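Local coordinates for hypothetical protein (Exiguobacterium sibiricum, PDB 2HKV) that is of unknown biochemical function but belongs to the DinB superfamily of helical-bundle proteins and binds a nickel ion through three histidines, at residues P76-P79 and E80-V83; V83-L86 and D87-Q91; W90-Y93 and Q94-M98; Q131-D134 and Y135-L139. All blocks are in the same frame, centred on the assembly; numbering follows the deposited sequence.

Contact 1 of 4, residues P76-P79 and E80-V83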
# COMPACT_ATOMS: atom_id res chain seq x y z
N PRO A 76 -22.58 2.50 12.18
CA PRO A 76 -21.55 2.17 13.15
C PRO A 76 -20.99 0.74 13.00
O PRO A 76 -21.75 -0.20 12.81
CB PRO A 76 -22.25 2.33 14.50
CG PRO A 76 -23.69 2.25 14.20
CD PRO A 76 -23.91 2.66 12.80
N VAL A 77 -19.68 0.60 13.09
CA VAL A 77 -19.07 -0.72 13.12
C VAL A 77 -18.43 -0.88 14.47
O VAL A 77 -17.40 -0.29 14.75
CB VAL A 77 -18.05 -0.92 12.02
CG1 VAL A 77 -17.57 -2.35 12.03
CG2 VAL A 77 -18.65 -0.62 10.67
N LEU A 78 -19.08 -1.64 15.33
CA LEU A 78 -18.58 -1.86 16.67
C LEU A 78 -17.37 -2.81 16.64
O LEU A 78 -17.26 -3.63 15.72
CB LEU A 78 -19.69 -2.42 17.56
CG LEU A 78 -20.90 -1.51 17.74
CD1 LEU A 78 -22.00 -2.27 18.50
CD2 LEU A 78 -20.51 -0.21 18.46
N PRO A 79 -16.45 -2.69 17.61
CA PRO A 79 -15.23 -3.48 17.58
C PRO A 79 -15.42 -4.98 17.33
O PRO A 79 -14.62 -5.61 16.63
CB PRO A 79 -14.64 -3.24 18.97
CG PRO A 79 -15.12 -1.88 19.32
CD PRO A 79 -16.49 -1.80 18.78
N GLU A 80 -16.50 -5.55 17.86
CA GLU A 80 -16.78 -6.98 17.71
C GLU A 80 -17.32 -7.36 16.32
O GLU A 80 -17.36 -8.53 15.98
CB GLU A 80 -17.74 -7.46 18.82
CG GLU A 80 -19.11 -6.78 18.84
CD GLU A 80 -19.22 -5.57 19.80
OE1 GLU A 80 -18.25 -4.78 19.94
OE2 GLU A 80 -20.31 -5.42 20.41
N GLN A 81 -17.75 -6.38 15.53
CA GLN A 81 -18.22 -6.65 14.16
C GLN A 81 -17.18 -6.36 13.07
O GLN A 81 -17.45 -6.54 11.90
CB GLN A 81 -19.46 -5.83 13.87
CG GLN A 81 -20.60 -6.05 14.84
CD GLN A 81 -21.52 -4.84 14.96
OE1 GLN A 81 -21.13 -3.69 14.70
NE2 GLN A 81 -22.76 -5.10 15.39
N LEU A 82 -16.00 -5.91 13.48
CA LEU A 82 -14.98 -5.44 12.52
C LEU A 82 -14.58 -6.50 11.54
O LEU A 82 -14.53 -6.24 10.34
CB LEU A 82 -13.75 -4.87 13.24
CG LEU A 82 -13.93 -3.42 13.69
CD1 LEU A 82 -12.75 -3.00 14.53
CD2 LEU A 82 -14.05 -2.53 12.46
N VAL A 83 -14.29 -7.71 12.02
CA VAL A 83 -13.88 -8.76 11.08
C VAL A 83 -15.03 -9.07 10.13
O VAL A 83 -14.82 -9.19 8.92
CB VAL A 83 -13.38 -10.03 11.78
CG1 VAL A 83 -13.20 -11.17 10.76
CG2 VAL A 83 -12.08 -9.74 12.49
O HOH W 1 -14.71 -8.51 14.86
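Leu78 and Gln81 bond to each other twice in the turn that leads the chain into helix 82-98 of the DinB-type bundle. In the first bond Gln81 N gives its hydrogen to Leu78 O at 2.8 Å. In the second, the extended Gln81 side chain runs alongside Leu78, and its OE1 accepts from Leu78 N at 3.0 Å, with an N-H...O angle of 153°. The amide thus serves a backbone N-H that precedes the helix. A longer, weak bond from Leu82 N to Pro79 O adds to the turn.

Apolar contact runs across the same turn. Val77 CG1 lies 3.6 Å from Leu82 CD2, an i to i+5 pairing resembling a hydrophobic staple. Leu82 is buried beyond it against Ala47, Val48 and Ala51 of helix 43-61 and Ile24 of helix 4-26, while Val77 O accepts from Tyr44 OH.

On the exposed side, Glu80 runs alongside Leu78. With its CG held between the backbone N and carbonyl carbon (chi1 61°), the carboxylate bends back until OE1 sits 3.6 Å from Leu78 CB. A water accepts from Val83 N at 3.0 Å and donates weakly to Glu80 O.

Contact 2 of 4, residues V83-L86 and D87-Q91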
# COMPACT_ATOMS: atom_id res chain seq x y z
N VAL A 83 -14.29 -7.71 12.02
CA VAL A 83 -13.88 -8.76 11.08
C VAL A 83 -15.03 -9.07 10.13
O VAL A 83 -14.82 -9.19 8.92
CB VAL A 83 -13.38 -10.03 11.78
CG1 VAL A 83 -13.20 -11.17 10.76
CG2 VAL A 83 -12.08 -9.74 12.49
N ASP A 84 -16.23 -9.22 10.68
CA ASP A 84 -17.42 -9.50 9.87
C ASP A 84 -17.57 -8.46 8.80
O ASP A 84 -17.93 -8.78 7.67
CB ASP A 84 -18.68 -9.52 10.73
CG ASP A 84 -18.82 -10.79 11.57
OD1 ASP A 84 -18.02 -11.74 11.37
OD2 ASP A 84 -19.74 -10.83 12.43
N ARG A 85 -17.30 -7.20 9.16
CA ARG A 85 -17.41 -6.08 8.23
C ARG A 85 -16.36 -6.09 7.13
O ARG A 85 -16.68 -5.89 5.98
CB ARG A 85 -17.38 -4.73 9.00
CG ARG A 85 -17.83 -3.54 8.16
CD ARG A 85 -19.13 -3.92 7.46
NE ARG A 85 -19.74 -2.88 6.68
CZ ARG A 85 -19.62 -2.72 5.36
NH1 ARG A 85 -18.89 -3.57 4.60
NH2 ARG A 85 -20.27 -1.69 4.81
N LEU A 86 -15.11 -6.33 7.49
CA LEU A 86 -14.04 -6.54 6.52
C LEU A 86 -14.42 -7.67 5.50
O LEU A 86 -14.22 -7.55 4.25
CB LEU A 86 -12.77 -6.89 7.30
CG LEU A 86 -11.49 -7.24 6.51
CD1 LEU A 86 -11.11 -6.13 5.50
CD2 LEU A 86 -10.36 -7.53 7.54
N ASP A 87 -14.96 -8.76 6.01
CA ASP A 87 -15.33 -9.88 5.18
C ASP A 87 -16.39 -9.51 4.15
O ASP A 87 -16.34 -9.95 2.98
CB ASP A 87 -15.82 -11.05 6.04
CG ASP A 87 -14.69 -11.74 6.85
OD1 ASP A 87 -13.52 -11.30 6.80
OD2 ASP A 87 -14.99 -12.74 7.55
N GLN A 88 -17.37 -8.74 4.61
CA GLN A 88 -18.41 -8.22 3.75
C GLN A 88 -17.86 -7.32 2.65
O GLN A 88 -18.24 -7.46 1.49
CB GLN A 88 -19.37 -7.43 4.60
CG GLN A 88 -20.50 -6.78 3.89
CD GLN A 88 -21.50 -6.12 4.87
OE1 GLN A 88 -21.75 -6.64 5.98
NE2 GLN A 88 -22.05 -4.97 4.47
N SER A 89 -16.95 -6.41 3.03
CA SER A 89 -16.28 -5.53 2.06
C SER A 89 -15.45 -6.33 1.04
O SER A 89 -15.47 -6.04 -0.14
CB SER A 89 -15.38 -4.50 2.79
OG SER A 89 -16.18 -3.75 3.68
N TRP A 90 -14.76 -7.34 1.52
CA TRP A 90 -13.93 -8.19 0.64
C TRP A 90 -14.83 -8.94 -0.38
O TRP A 90 -14.47 -9.10 -1.53
CB TRP A 90 -13.09 -9.12 1.51
CG TRP A 90 -12.38 -10.21 0.87
CD1 TRP A 90 -12.36 -11.48 1.32
CD2 TRP A 90 -11.55 -10.17 -0.29
NE1 TRP A 90 -11.58 -12.25 0.52
CE2 TRP A 90 -11.08 -11.49 -0.49
CE3 TRP A 90 -11.17 -9.18 -1.21
CZ2 TRP A 90 -10.24 -11.83 -1.55
CZ3 TRP A 90 -10.32 -9.54 -2.28
CH2 TRP A 90 -9.89 -10.86 -2.44
N GLN A 91 -16.00 -9.38 0.07
CA GLN A 91 -16.95 -10.06 -0.83
C GLN A 91 -17.46 -9.11 -1.90
O GLN A 91 -17.62 -9.47 -3.07
CB GLN A 91 -18.12 -10.63 -0.03
CG GLN A 91 -19.01 -11.53 -0.86
CD GLN A 91 -18.23 -12.71 -1.43
OE1 GLN A 91 -17.62 -13.48 -0.68
NE2 GLN A 91 -18.21 -12.82 -2.76
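Trp90 N donates to Leu86 O at 2.8 Å. Comparable i to i+4 bonds join Asp87, Gln88 and Ser89 to Val83, Asp84 and Arg85, giving an unbroken helical turn.

On one flank the side chains of Arg85 and Gln88 stack. The guanidinium and amide planes are 17° apart, and Gln88 NE2 lies over the centre of the guanidinium, 3.4 Å from Arg85 CZ. The bend at chi2 (48°) lays the arginine forward along the helix, against the extended glutamine. The stack is one of flat faces, without a hydrogen bond between the two groups. Arg85 NH1 instead forms a salt bridge with Glu55 of helix 43-61. Ser89 OG, only 2.9 Å from Arg85 NH1 but badly angled for bonding to it, is hydrogen-bonded to Ala51 O.

Another flank carries Val83 and Asp87 side by side, with Val83 CG1 4.0 Å from Asp87 OD1. That carboxylate is held by Arg21 of helix 4-26, which should stabilise its negative charge. Polar groups from this helix thus reach two of its neighbours, helices 4-26 and 43-61, in a DinB-type four-helix bundle in which helix 82-98 runs parallel to 43-61 and antiparallel to 4-26.

Contact 3 of 4, residues W90-Y93 and Q94-M98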
# COMPACT_ATOMS: atom_id res chain seq x y z
N TRP A 90 -14.76 -7.34 1.52
CA TRP A 90 -13.93 -8.19 0.64
C TRP A 90 -14.83 -8.94 -0.38
O TRP A 90 -14.47 -9.10 -1.53
CB TRP A 90 -13.09 -9.12 1.51
CG TRP A 90 -12.38 -10.21 0.87
CD1 TRP A 90 -12.36 -11.48 1.32
CD2 TRP A 90 -11.55 -10.17 -0.29
NE1 TRP A 90 -11.58 -12.25 0.52
CE2 TRP A 90 -11.08 -11.49 -0.49
CE3 TRP A 90 -11.17 -9.18 -1.21
CZ2 TRP A 90 -10.24 -11.83 -1.55
CZ3 TRP A 90 -10.32 -9.54 -2.28
CH2 TRP A 90 -9.89 -10.86 -2.44
N GLN A 91 -16.00 -9.38 0.07
CA GLN A 91 -16.95 -10.06 -0.83
C GLN A 91 -17.46 -9.11 -1.90
O GLN A 91 -17.62 -9.47 -3.07
CB GLN A 91 -18.12 -10.63 -0.03
CG GLN A 91 -19.01 -11.53 -0.86
CD GLN A 91 -18.23 -12.71 -1.43
OE1 GLN A 91 -17.62 -13.48 -0.68
NE2 GLN A 91 -18.21 -12.82 -2.76
N TYR A 92 -17.73 -7.87 -1.50
CA TYR A 92 -18.24 -6.87 -2.40
C TYR A 92 -17.20 -6.62 -3.49
O TYR A 92 -17.52 -6.57 -4.70
CB TYR A 92 -18.50 -5.57 -1.64
CG TYR A 92 -19.19 -4.50 -2.43
CD1 TYR A 92 -18.46 -3.68 -3.28
CD2 TYR A 92 -20.56 -4.31 -2.35
CE1 TYR A 92 -19.06 -2.68 -4.02
CE2 TYR A 92 -21.18 -3.29 -3.08
CZ TYR A 92 -20.41 -2.49 -3.92
OH TYR A 92 -20.99 -1.49 -4.66
N TYR A 93 -15.96 -6.46 -3.02
CA TYR A 93 -14.83 -6.24 -3.92
C TYR A 93 -14.68 -7.42 -4.90
O TYR A 93 -14.48 -7.23 -6.09
CB TYR A 93 -13.56 -6.01 -3.11
CG TYR A 93 -12.29 -5.67 -3.95
CD1 TYR A 93 -11.45 -6.68 -4.42
CD2 TYR A 93 -11.96 -4.35 -4.26
CE1 TYR A 93 -10.31 -6.38 -5.15
CE2 TYR A 93 -10.82 -4.04 -5.00
CZ TYR A 93 -10.00 -5.07 -5.45
OH TYR A 93 -8.89 -4.77 -6.20
N GLN A 94 -14.73 -8.63 -4.38
CA GLN A 94 -14.53 -9.80 -5.24
C GLN A 94 -15.59 -9.87 -6.31
O GLN A 94 -15.33 -10.24 -7.46
CB GLN A 94 -14.56 -11.09 -4.44
CG GLN A 94 -13.35 -11.30 -3.59
CD GLN A 94 -13.46 -12.58 -2.81
OE1 GLN A 94 -13.77 -12.59 -1.61
NE2 GLN A 94 -13.27 -13.69 -3.51
N ASP A 95 -16.82 -9.50 -5.96
CA ASP A 95 -17.88 -9.54 -6.94
C ASP A 95 -17.67 -8.51 -8.05
O ASP A 95 -17.92 -8.79 -9.22
CB ASP A 95 -19.21 -9.28 -6.26
CG ASP A 95 -19.60 -10.38 -5.27
OD1 ASP A 95 -18.93 -11.46 -5.23
OD2 ASP A 95 -20.60 -10.15 -4.53
N ARG A 96 -17.24 -7.31 -7.68
CA ARG A 96 -16.93 -6.26 -8.66
C ARG A 96 -15.69 -6.63 -9.50
O ARG A 96 -15.58 -6.33 -10.71
CB ARG A 96 -16.75 -4.90 -7.98
CG ARG A 96 -18.03 -4.34 -7.29
CD ARG A 96 -19.30 -4.91 -7.88
NE ARG A 96 -20.52 -4.50 -7.19
CZ ARG A 96 -20.98 -4.97 -6.03
NH1 ARG A 96 -20.31 -5.86 -5.31
NH2 ARG A 96 -22.14 -4.51 -5.57
N LEU A 97 -14.78 -7.31 -8.85
CA LEU A 97 -13.53 -7.70 -9.48
C LEU A 97 -13.81 -8.54 -10.68
O LEU A 97 -13.22 -8.33 -11.72
CB LEU A 97 -12.64 -8.44 -8.48
CG LEU A 97 -11.28 -8.97 -8.95
CD1 LEU A 97 -10.42 -7.83 -9.51
CD2 LEU A 97 -10.56 -9.69 -7.82
N MSE A 98 -14.75 -9.45 -10.55
CA MSE A 98 -15.03 -10.42 -11.59
C MSE A 98 -16.04 -9.93 -12.61
O MSE A 98 -15.99 -10.31 -13.76
CB MSE A 98 -15.49 -11.71 -10.95
CG MSE A 98 -14.49 -12.23 -9.93
SE MSE A 98 -12.69 -12.64 -10.70
CE MSE A 98 -11.62 -12.90 -8.98
O HOH W 2 -14.99 -14.07 0.41
O HOH W 3 -23.63 -1.84 -5.33
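Arg96 lies flat over a face of the Tyr92 ring, a stacked cation-pi pair with CZ of Arg96 3.4 Å from the centroid of the tyrosine ring and the planes 25° apart. An unusual chi2 of -23°, close to eclipsed, brings the guanidinium back over the ring. NH1 of Arg96 then also donates to Tyr92 O at 2.9 Å. Arg96 N reaches this oxygen as well, from the opposite face of the carbonyl plane, so that two donors of one residue grip a single acceptor. A water bonded to Tyr92 OH accepts weakly from Arg96 NH2.

Two residues earlier, Gln94 spreads over a face of the Trp90 indole. Its CG, set anti to its own carbonyl carbon (chi1 -72°), stands almost exactly above the six-membered ring, 3.5 Å from the centroid in a CH-pi contact. The amide continues across the indole, stacked on it, and brings Gln94 OE1 to 3.1 Å from Trp90 CE2. A water donates to both Gln94 OE1 and Gln91 OE1. The bent Gln91 chain directs NE2 to Asp95 OD1 at 2.9 Å, the acceptor in the amide plane, but OD1 is met on the syn side from out of the carboxylate plane.

Over the Trp90 and Tyr92 faces, then, Gln94 OE1 and Arg96 NH1 hydrogen-bond, to a water and to Tyr92 O, while their flat groups stack; the arginine's charge probably polarises the phenol ring.

Contact 4 of 4, residues Q131-D134 and Y135-L139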
# COMPACT_ATOMS: atom_id res chain seq x y z
N GLN A 131 -0.37 1.51 8.29
CA GLN A 131 -0.65 2.42 9.40
C GLN A 131 -0.99 1.62 10.67
O GLN A 131 -0.45 1.91 11.77
CB GLN A 131 -1.83 3.29 9.05
CG GLN A 131 -2.08 4.40 10.01
CD GLN A 131 -3.12 5.38 9.49
OE1 GLN A 131 -3.67 5.20 8.40
NE2 GLN A 131 -3.37 6.46 10.27
N LEU A 132 -1.89 0.65 10.52
CA LEU A 132 -2.35 -0.16 11.67
C LEU A 132 -1.17 -0.90 12.22
O LEU A 132 -0.98 -0.94 13.46
CB LEU A 132 -3.50 -1.13 11.30
CG LEU A 132 -4.00 -2.00 12.47
CD1 LEU A 132 -4.48 -1.12 13.72
CD2 LEU A 132 -5.06 -2.99 11.92
N LEU A 133 -0.34 -1.45 11.35
CA LEU A 133 0.83 -2.17 11.81
C LEU A 133 1.79 -1.24 12.63
O LEU A 133 2.30 -1.61 13.74
CB LEU A 133 1.57 -2.77 10.62
CG LEU A 133 2.85 -3.56 10.89
CD1 LEU A 133 2.49 -4.97 11.33
CD2 LEU A 133 3.68 -3.59 9.57
N ASP A 134 2.02 -0.04 12.12
CA ASP A 134 2.85 0.95 12.83
C ASP A 134 2.25 1.29 14.20
O ASP A 134 2.98 1.40 15.18
CB ASP A 134 3.01 2.24 12.05
CG ASP A 134 3.89 2.09 10.83
OD1 ASP A 134 4.63 1.08 10.72
OD2 ASP A 134 3.83 3.05 9.99
N TYR A 135 0.93 1.45 14.26
CA TYR A 135 0.29 1.75 15.52
C TYR A 135 0.52 0.63 16.54
O TYR A 135 0.83 0.90 17.70
CB TYR A 135 -1.22 1.87 15.36
CG TYR A 135 -1.75 3.18 14.83
CD1 TYR A 135 -0.93 4.09 14.20
CD2 TYR A 135 -3.10 3.48 14.97
CE1 TYR A 135 -1.46 5.27 13.67
CE2 TYR A 135 -3.62 4.66 14.49
CZ TYR A 135 -2.79 5.56 13.84
OH TYR A 135 -3.33 6.73 13.35
N LEU A 136 0.28 -0.61 16.12
CA LEU A 136 0.38 -1.73 17.05
C LEU A 136 1.84 -1.88 17.49
O LEU A 136 2.10 -2.06 18.65
CB LEU A 136 -0.17 -3.04 16.43
CG LEU A 136 -1.70 -3.06 16.19
CD1 LEU A 136 -2.14 -4.49 15.73
CD2 LEU A 136 -2.56 -2.55 17.31
N ASN A 137 2.78 -1.71 16.57
CA ASN A 137 4.20 -1.73 16.94
C ASN A 137 4.61 -0.57 17.85
O ASN A 137 5.41 -0.74 18.79
CB ASN A 137 5.07 -1.76 15.70
CG ASN A 137 5.15 -3.14 15.06
OD1 ASN A 137 5.07 -4.17 15.75
ND2 ASN A 137 5.29 -3.17 13.75
N LEU A 138 4.05 0.62 17.62
CA LEU A 138 4.20 1.74 18.57
C LEU A 138 3.70 1.38 19.98
O LEU A 138 4.22 1.84 20.99
CB LEU A 138 3.43 2.96 18.10
CG LEU A 138 4.14 3.82 17.04
CD1 LEU A 138 3.19 4.82 16.35
CD2 LEU A 138 5.27 4.55 17.62
N LEU A 139 2.69 0.50 20.03
CA LEU A 139 2.11 0.07 21.29
C LEU A 139 2.81 -1.17 21.87
O LEU A 139 2.31 -1.77 22.80
CB LEU A 139 0.60 -0.16 21.12
CG LEU A 139 -0.25 1.11 20.87
CD1 LEU A 139 -1.70 0.77 20.40
CD2 LEU A 139 -0.29 2.01 22.11
O HOH W 4 6.02 -0.96 11.91
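Gln131 NE2 donates to Tyr135 OH at 3.1 Å, one turn further along helix 114-138, with an N-H...O angle of 141° and the oxygen tilted out of the amide plane. The extended Gln131 chain, its CG anti to the backbone N (chi1 -171°), carries the amide along the ring, CG packing 3.8 Å from Tyr135 CE1. The amide stands nearly perpendicular to the ring, 88° between planes. On the neighbouring faces, Leu132 CD1 meets Leu136 CG at 4.2 Å, and Leu133 CG lies 3.8 Å from Asn137 ND2.

Water links the remaining polar pair: it donates to Asp134 OD1 at 2.7 Å and accepts from Asn137 ND2 at 3.0 Å.

This is the last part of the final long helix of the DinB-type bundle, just beyond the nickel site formed by His49, His124 and His128. Gln131 belongs to the second shell of that site, since its OE1 is hydrogen-bonded to His128 ND1. The amide is in turn fixed from its other end, because Tyr135 OH is itself hydrogen-bonded to Arg41 O. Val46 of helix 43-61 touches both side chains.

Farther out, Asn137 OD1 accepts from Ile143 N in the C-terminal tail, and Leu133 packs on His127 of the second subunit. Asp134 OD2 comes close to Asp134 OD2 of that subunit, a juxtaposition of like charges that may raise the affinity of one carboxylate for a proton.

Contacts 1, 2 and 3 follow one another along helix 82-98, from the turn that enters it to its C-terminal end. Contact 1 shares Val83 with contact 2, and contact 2 shares Trp90 and Gln91 with contact 3; their centres lie about 10 and 11 Å apart in turn. Contacts 1 and 2 also touch through Val77 CG1 and Arg85 CB, 3.9 Å apart. Contact 4 stands apart on helix 114-138, the next long helix, its centre about 19 Å from that of contact 1 and about 28 Å from that of contact 3, across the chain's centre. Contacts 1 to 3 thus follow one helix, part of it facing the bundle and part exposed, whereas contact 4 joins the metal site's surroundings to the dimer interface.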